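Local coordinates for core protein VP7 (Bluetongue virus, PDB 1BVP) that assembles as trimers into the 260 capsomers laid on the inner VP3 scaffold of the virus core, and can bind host cell surface receptors, at residues N107-V112 and S306-L311; A5-T10 and I99-E104. One frame throughout, in Å; residues are numbered along the deposited sequence.

Contact 1: N107-V112 and S306-L311; sequences NEIARV and SILTLL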
ATOM      1  N   ASN A 107      17.887   2.424  12.501  1.00  9.75           N
ATOM      2  CA  ASN A 107      16.503   2.009  12.682  1.00 12.26           C
ATOM      3  C   ASN A 107      15.940   1.218  11.510  1.00 14.67           C
ATOM      4  O   ASN A 107      15.183   0.273  11.680  1.00 19.75           O
ATOM      5  CB  ASN A 107      15.648   3.223  13.000  1.00 11.91           C
ATOM      6  CG  ASN A 107      15.777   3.647  14.449  1.00 13.60           C
ATOM      7  OD1 ASN A 107      15.003   3.226  15.301  1.00 18.88           O
ATOM      8  ND2 ASN A 107      16.781   4.441  14.744  1.00 18.50           N
ATOM      9  N   GLU A 108      16.361   1.574  10.312  1.00 16.16           N
ATOM     10  CA  GLU A 108      15.936   0.853   9.138  1.00 14.16           C
ATOM     11  C   GLU A 108      16.500  -0.591   9.141  1.00 13.58           C
ATOM     12  O   GLU A 108      15.769  -1.561   8.919  1.00 17.05           O
ATOM     13  CB  GLU A 108      16.345   1.657   7.939  1.00 16.25           C
ATOM     14  CG  GLU A 108      16.467   0.863   6.695  1.00 30.92           C
ATOM     15  CD  GLU A 108      16.585   1.761   5.455  1.00 37.84           C
ATOM     16  OE1 GLU A 108      16.483   3.034   5.643  1.00 36.71           O
ATOM     17  OE2 GLU A 108      16.745   1.168   4.323  1.00 30.99           O
ATOM     18  N   ILE A 109      17.764  -0.753   9.495  1.00 12.79           N
ATOM     19  CA  ILE A 109      18.348  -2.092   9.557  1.00  9.49           C
ATOM     20  C   ILE A 109      17.717  -2.904  10.691  1.00 10.19           C
ATOM     21  O   ILE A 109      17.530  -4.114  10.573  1.00 21.29           O
ATOM     22  CB  ILE A 109      19.879  -2.056   9.768  1.00 10.31           C
ATOM     23  CG1 ILE A 109      20.536  -1.280   8.627  1.00 16.43           C
ATOM     24  CG2 ILE A 109      20.443  -3.453   9.731  1.00  8.70           C
ATOM     25  CD1 ILE A 109      20.232  -1.820   7.230  1.00 14.65           C
ATOM     26  N   ALA A 110      17.395  -2.267  11.804  1.00 10.96           N
ATOM     27  CA  ALA A 110      16.784  -2.995  12.921  1.00 11.12           C
ATOM     28  C   ALA A 110      15.446  -3.569  12.456  1.00 14.83           C
ATOM     29  O   ALA A 110      15.039  -4.673  12.856  1.00 18.11           O
ATOM     30  CB  ALA A 110      16.575  -2.076  14.097  1.00  8.99           C
ATOM     31  N   ARG A 111      14.740  -2.786  11.652  1.00  9.24           N
ATOM     32  CA  ARG A 111      13.500  -3.257  11.118  1.00  6.36           C
ATOM     33  C   ARG A 111      13.721  -4.472  10.216  1.00  7.35           C
ATOM     34  O   ARG A 111      13.070  -5.504  10.389  1.00  9.15           O
ATOM     35  CB  ARG A 111      12.805  -2.190  10.307  1.00  6.88           C
ATOM     36  CG  ARG A 111      11.431  -2.671  10.020  1.00  4.54           C
ATOM     37  CD  ARG A 111      10.635  -2.696  11.337  1.00  4.58           C
ATOM     38  NE  ARG A 111       9.463  -1.915  11.038  1.00  9.19           N
ATOM     39  CZ  ARG A 111       9.062  -0.841  11.681  1.00 11.43           C
ATOM     40  NH1 ARG A 111       9.710  -0.400  12.734  1.00 11.64           N
ATOM     41  NH2 ARG A 111       8.098  -0.113  11.152  1.00 13.75           N
ATOM     42  N   VAL A 112      14.599  -4.341   9.227  1.00  4.10           N
ATOM     43  CA  VAL A 112      14.848  -5.457   8.342  1.00  8.27           C
ATOM     44  C   VAL A 112      15.186  -6.696   9.160  1.00 17.12           C
ATOM     45  O   VAL A 112      14.625  -7.772   8.971  1.00 25.10           O
ATOM     46  CB  VAL A 112      15.991  -5.174   7.376  1.00  9.87           C
ATOM     47  CG1 VAL A 112      16.304  -6.408   6.562  1.00 10.54           C
ATOM     48  CG2 VAL A 112      15.604  -4.039   6.441  1.00  9.18           C
ATOM     49  N   SER A 306      17.450 -10.917   0.808  1.00 18.14           N
ATOM     50  CA  SER A 306      16.705 -10.341  -0.306  1.00 15.54           C
ATOM     51  C   SER A 306      16.214  -8.959   0.032  1.00 15.04           C
ATOM     52  O   SER A 306      16.391  -8.024  -0.762  1.00 15.47           O
ATOM     53  CB  SER A 306      15.532 -11.228  -0.640  1.00 16.01           C
ATOM     54  OG  SER A 306      16.040 -12.522  -0.854  1.00 26.30           O
ATOM     55  N   ILE A 307      15.604  -8.820   1.210  1.00  8.89           N
ATOM     56  CA  ILE A 307      15.087  -7.522   1.604  1.00  8.83           C
ATOM     57  C   ILE A 307      16.203  -6.476   1.653  1.00 12.66           C
ATOM     58  O   ILE A 307      16.070  -5.386   1.093  1.00 19.10           O
ATOM     59  CB  ILE A 307      14.405  -7.599   2.949  1.00  8.44           C
ATOM     60  CG1 ILE A 307      13.299  -8.654   2.908  1.00 11.10           C
ATOM     61  CG2 ILE A 307      13.848  -6.246   3.288  1.00  2.00           C
ATOM     62  CD1 ILE A 307      12.162  -8.308   1.937  1.00 12.55           C
ATOM     63  N   LEU A 308      17.317  -6.836   2.284  1.00 11.18           N
ATOM     64  CA  LEU A 308      18.459  -5.948   2.413  1.00 12.47           C
ATOM     65  C   LEU A 308      18.970  -5.514   1.056  1.00 14.75           C
ATOM     66  O   LEU A 308      19.190  -4.311   0.799  1.00 20.51           O
ATOM     67  CB  LEU A 308      19.579  -6.673   3.115  1.00 18.24           C
ATOM     68  CG  LEU A 308      20.286  -5.992   4.275  1.00 19.74           C
ATOM     69  CD1 LEU A 308      21.737  -6.339   4.124  1.00 19.07           C
ATOM     70  CD2 LEU A 308      20.099  -4.501   4.259  1.00 18.98           C
ATOM     71  N   THR A 309      19.205  -6.499   0.200  1.00  3.14           N
ATOM     72  CA  THR A 309      19.689  -6.233  -1.145  1.00  5.74           C
ATOM     73  C   THR A 309      18.771  -5.259  -1.900  1.00  8.39           C
ATOM     74  O   THR A 309      19.243  -4.379  -2.618  1.00 16.89           O
ATOM     75  CB  THR A 309      19.826  -7.547  -1.927  1.00  7.54           C
ATOM     76  OG1 THR A 309      20.720  -8.442  -1.234  1.00 10.34           O
ATOM     77  CG2 THR A 309      20.348  -7.291  -3.304  1.00  4.81           C
ATOM     78  N   LEU A 310      17.462  -5.410  -1.738  1.00  7.78           N
ATOM     79  CA  LEU A 310      16.525  -4.520  -2.402  1.00  6.98           C
ATOM     80  C   LEU A 310      16.686  -3.127  -1.843  1.00  8.93           C
ATOM     81  O   LEU A 310      16.801  -2.177  -2.626  1.00 12.77           O
ATOM     82  CB  LEU A 310      15.065  -4.997  -2.253  1.00  8.13           C
ATOM     83  CG  LEU A 310      14.792  -6.281  -3.049  1.00 11.68           C
ATOM     84  CD1 LEU A 310      13.499  -6.876  -2.607  1.00 12.84           C
ATOM     85  CD2 LEU A 310      14.812  -6.014  -4.538  1.00  2.00           C
ATOM     86  N   LEU A 311      16.696  -2.989  -0.515  1.00  7.23           N
ATOM     87  CA  LEU A 311      16.850  -1.666   0.101  1.00 10.15           C
ATOM     88  C   LEU A 311      18.161  -0.990  -0.303  1.00 14.57           C
ATOM     89  O   LEU A 311      18.180   0.164  -0.744  1.00 14.39           O
ATOM     90  CB  LEU A 311      16.788  -1.771   1.612  1.00 14.56           C
ATOM     91  CG  LEU A 311      15.416  -2.237   2.054  1.00 18.27           C
ATOM     92  CD1 LEU A 311      15.370  -2.203   3.558  1.00 19.81           C
ATOM     93  CD2 LEU A 311      14.341  -1.329   1.449  1.00 16.74           C
TER

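Contact 2: A5-T10 and I99-E104; sequences AARALT and IPFTTE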
ATOM      1  N   ALA A   5      25.859  -2.866   7.355  1.00 12.90           N
ATOM      2  CA  ALA A   5      24.818  -2.396   6.448  1.00 11.87           C
ATOM      3  C   ALA A   5      24.406  -0.963   6.775  1.00 13.37           C
ATOM      4  O   ALA A   5      24.258  -0.133   5.857  1.00 17.41           O
ATOM      5  CB  ALA A   5      23.639  -3.323   6.472  1.00 13.23           C
ATOM      6  N   ALA A   6      24.254  -0.668   8.069  1.00  9.65           N
ATOM      7  CA  ALA A   6      23.901   0.678   8.545  1.00  5.33           C
ATOM      8  C   ALA A   6      24.943   1.727   8.044  1.00 11.03           C
ATOM      9  O   ALA A   6      24.577   2.844   7.598  1.00  9.56           O
ATOM     10  CB  ALA A   6      23.789   0.674  10.061  1.00  3.08           C
ATOM     11  N   ARG A   7      26.226   1.339   8.028  1.00  7.60           N
ATOM     12  CA  ARG A   7      27.270   2.230   7.511  1.00  8.15           C
ATOM     13  C   ARG A   7      27.191   2.457   6.017  1.00  7.84           C
ATOM     14  O   ARG A   7      27.253   3.621   5.559  1.00  9.68           O
ATOM     15  CB  ARG A   7      28.659   1.755   7.890  1.00  7.73           C
ATOM     16  CG  ARG A   7      28.879   1.905   9.366  1.00  9.27           C
ATOM     17  CD  ARG A   7      30.227   1.389   9.773  1.00  7.57           C
ATOM     18  NE  ARG A   7      30.355   1.441  11.225  1.00 11.46           N
ATOM     19  CZ  ARG A   7      30.596   0.378  11.984  1.00 16.88           C
ATOM     20  NH1 ARG A   7      30.743  -0.807  11.422  1.00 18.25           N
ATOM     21  NH2 ARG A   7      30.650   0.488  13.304  1.00 18.85           N
ATOM     22  N   ALA A   8      27.046   1.379   5.250  1.00  8.51           N
ATOM     23  CA  ALA A   8      26.954   1.514   3.784  1.00  5.67           C
ATOM     24  C   ALA A   8      25.789   2.434   3.412  1.00 10.87           C
ATOM     25  O   ALA A   8      25.929   3.365   2.601  1.00 16.28           O
ATOM     26  CB  ALA A   8      26.789   0.192   3.163  1.00  2.16           C
ATOM     27  N   LEU A   9      24.657   2.205   4.065  1.00 10.03           N
ATOM     28  CA  LEU A   9      23.446   2.986   3.863  1.00  9.11           C
ATOM     29  C   LEU A   9      23.665   4.465   4.188  1.00 10.71           C
ATOM     30  O   LEU A   9      23.220   5.363   3.433  1.00 11.02           O
ATOM     31  CB  LEU A   9      22.390   2.425   4.794  1.00 16.85           C
ATOM     32  CG  LEU A   9      20.912   2.495   4.459  1.00 18.11           C
ATOM     33  CD1 LEU A   9      20.691   1.869   3.090  1.00 18.98           C
ATOM     34  CD2 LEU A   9      20.189   1.700   5.525  1.00 15.45           C
ATOM     35  N   THR A  10      24.299   4.711   5.340  1.00 12.44           N
ATOM     36  CA  THR A  10      24.627   6.064   5.795  1.00  5.61           C
ATOM     37  C   THR A  10      25.493   6.796   4.781  1.00  8.35           C
ATOM     38  O   THR A  10      25.190   7.929   4.396  1.00 16.62           O
ATOM     39  CB  THR A  10      25.394   6.034   7.082  1.00  6.65           C
ATOM     40  OG1 THR A  10      24.559   5.519   8.114  1.00  7.27           O
ATOM     41  CG2 THR A  10      25.810   7.441   7.456  1.00  7.36           C
ATOM     42  N   ILE A  99      33.631   4.840  11.668  1.00 21.68           N
ATOM     43  CA  ILE A  99      32.697   5.433  10.696  1.00 19.33           C
ATOM     44  C   ILE A  99      31.332   5.378  11.367  1.00 20.20           C
ATOM     45  O   ILE A  99      30.835   4.303  11.716  1.00 22.60           O
ATOM     46  CB  ILE A  99      32.593   4.664   9.394  1.00 16.72           C
ATOM     47  CG1 ILE A  99      33.975   4.498   8.760  1.00 13.94           C
ATOM     48  CG2 ILE A  99      31.628   5.405   8.464  1.00 11.04           C
ATOM     49  CD1 ILE A  99      33.924   3.885   7.397  1.00 11.69           C
ATOM     50  N   PRO A 100      30.730   6.542  11.610  1.00 19.40           N
ATOM     51  CA  PRO A 100      29.417   6.536  12.267  1.00 19.98           C
ATOM     52  C   PRO A 100      28.242   6.256  11.299  1.00 18.92           C
ATOM     53  O   PRO A 100      28.369   6.388  10.078  1.00 17.31           O
ATOM     54  CB  PRO A 100      29.351   7.944  12.877  1.00 14.75           C
ATOM     55  CG  PRO A 100      30.026   8.776  11.791  1.00 16.28           C
ATOM     56  CD  PRO A 100      31.162   7.910  11.244  1.00 15.04           C
ATOM     57  N   PHE A 101      27.140   5.751  11.839  1.00 16.66           N
ATOM     58  CA  PHE A 101      25.941   5.519  11.036  1.00 11.83           C
ATOM     59  C   PHE A 101      24.830   6.376  11.654  1.00 12.37           C
ATOM     60  O   PHE A 101      24.897   6.741  12.838  1.00 18.04           O
ATOM     61  CB  PHE A 101      25.564   4.036  10.978  1.00 10.32           C
ATOM     62  CG  PHE A 101      25.484   3.358  12.321  1.00  9.55           C
ATOM     63  CD1 PHE A 101      24.350   3.493  13.119  1.00 11.13           C
ATOM     64  CD2 PHE A 101      26.531   2.570  12.775  1.00  9.55           C
ATOM     65  CE1 PHE A 101      24.268   2.842  14.371  1.00 14.05           C
ATOM     66  CE2 PHE A 101      26.467   1.915  14.008  1.00 13.40           C
ATOM     67  CZ  PHE A 101      25.329   2.052  14.812  1.00 14.57           C
ATOM     68  N   THR A 102      23.878   6.805  10.843  1.00 10.82           N
ATOM     69  CA  THR A 102      22.805   7.635  11.349  1.00  3.59           C
ATOM     70  C   THR A 102      21.671   6.858  12.051  1.00  8.54           C
ATOM     71  O   THR A 102      21.490   5.656  11.863  1.00 10.33           O
ATOM     72  CB  THR A 102      22.170   8.408  10.207  1.00  7.91           C
ATOM     73  OG1 THR A 102      21.694   7.483   9.220  1.00 18.53           O
ATOM     74  CG2 THR A 102      23.161   9.348   9.577  1.00  6.75           C
ATOM     75  N   THR A 103      20.902   7.577  12.858  1.00 14.69           N
ATOM     76  CA  THR A 103      19.740   7.032  13.534  1.00 14.08           C
ATOM     77  C   THR A 103      18.770   6.397  12.497  1.00 16.35           C
ATOM     78  O   THR A 103      18.275   5.298  12.732  1.00 19.81           O
ATOM     79  CB  THR A 103      19.025   8.157  14.326  1.00 13.38           C
ATOM     80  OG1 THR A 103      19.802   8.492  15.474  1.00 17.55           O
ATOM     81  CG2 THR A 103      17.674   7.729  14.783  1.00  7.48           C
ATOM     82  N   GLU A 104      18.541   7.063  11.356  1.00 12.13           N
ATOM     83  CA  GLU A 104      17.675   6.548  10.284  1.00 11.27           C
ATOM     84  C   GLU A 104      18.193   5.206   9.785  1.00 12.03           C
ATOM     85  O   GLU A 104      17.478   4.204   9.816  1.00 15.88           O
ATOM     86  CB  GLU A 104      17.628   7.486   9.084  1.00 20.18           C
ATOM     87  CG  GLU A 104      17.021   8.858   9.338  1.00 44.30           C
ATOM     88  CD  GLU A 104      17.716   9.685  10.466  1.00 55.67           C
ATOM     89  OE1 GLU A 104      18.979   9.798  10.511  1.00 51.12           O
ATOM     90  OE2 GLU A 104      16.964  10.246  11.313  1.00 66.69           O
TER

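Contact 1: N107-V112 and S306-L311
The backbone bond from Val112 N to Glu108 O, 3.0 Å long, links residues one helical turn apart, and both therefore sit on the helix face that meets Leu311 on the other helix. There, the equally long bond from Leu311 N to Ile307 O links two residues that likewise share one face. No hydrogen bond crosses between 107-112 and 306-311; the contact is made mainly of branched aliphatic groups, which suit a buried face, with the chain of Glu108 at one end. Val112 and Leu311 reach for each other tip to tip, CG2 of the valine meeting CD1 of the leucine at 3.4 Å. The other valine methyl, CG1, stands opposite the backbone N (chi1 175°) and is thereby turned to Ile307, whose CG2 slides past it at 4.1 Å while the longer CG1 branch leads away. Ile109 joins from the flank: its terminal CD1 meets Leu308 CD2 at 4.0 Å, and the two side chains cross at a slant. Glu108, partly exposed, adds a different note. Its chain runs out extended and ends with OE2 3.7 Å from Leu311 CD1, at the border of the apolar patch. Because the segment axes stay 10.8 Å apart, and run roughly antiparallel, at 150°, side chains rather than backbones fill the space between the helices. Arg111 looks elsewhere, forming salt bridges to Asp318 and Glu266 of the second subunit. Around the pair, helix 2-15 covers Ile109 with Ala5 and Leu9, helix 263-271 packs on Ile307 and Leu311, and Tyr260, in a loop, touches both Glu108 and Leu311.

Contact 2: A5-T10 and I99-E104
Thr10 OG1 is held from two directions: it donates to Ala6 O (2.7 Å), one turn back in its own helix, and accepts a hydrogen bond from Thr102 N of the loop (3.1 Å, 157° at the hydrogen). Threonine suits this place because one hydroxyl can do both jobs while CG2 packs on Thr102 CG2. Ala6 O also takes the helical bond from Thr10 N, and the two donors reach it from opposite faces of its plane. The tight half continues at Arg7, whose extended chain brings NE to Ile99 O at 2.9 Å, the carbonyl oxygen lying 18° out of the guanidinium plane; NH1 goes on to Leu94 O. Phe101 lies between these bonds. Ala6 CB, small enough to admit the ring, sits 3.9 Å from Phe101 CG, and Arg7 CG comes to the ring edge. Toward Thr103 and Glu104 the packing thins: both are partly exposed and border other chains. Glu104 packs beside Glu104 of the second and third subunits, consistent with a place near the threefold axis, with Arg13 of its own chain alongside and a long, weak ion pair to Arg13 of the second. Thr102 OG1 bonds to Ala105 N, the N-cap motif that starts helix 103-116.

Overall arrangement
Contacts 1 and 2 lie about 12 Å apart, centre to centre, and share helix 103-116: contact 2 holds the loop leading into it, up to its N-cap, and contact 1 the turns that follow. They touch directly, since Glu108 packs on Leu9, so helices 2-15, 103-116 and 304-323 form one continuous core. Along the chain the contacts come in series. Contact 2 closes over a span about half helical and without strands, whereas contact 1 bridges the span that contains the protein's β-sheets. The chain thus leaves the helical domain, builds the β-rich domain and returns, and contact 1 joins the two helical parts. Both contacts also border the second subunit of the trimer.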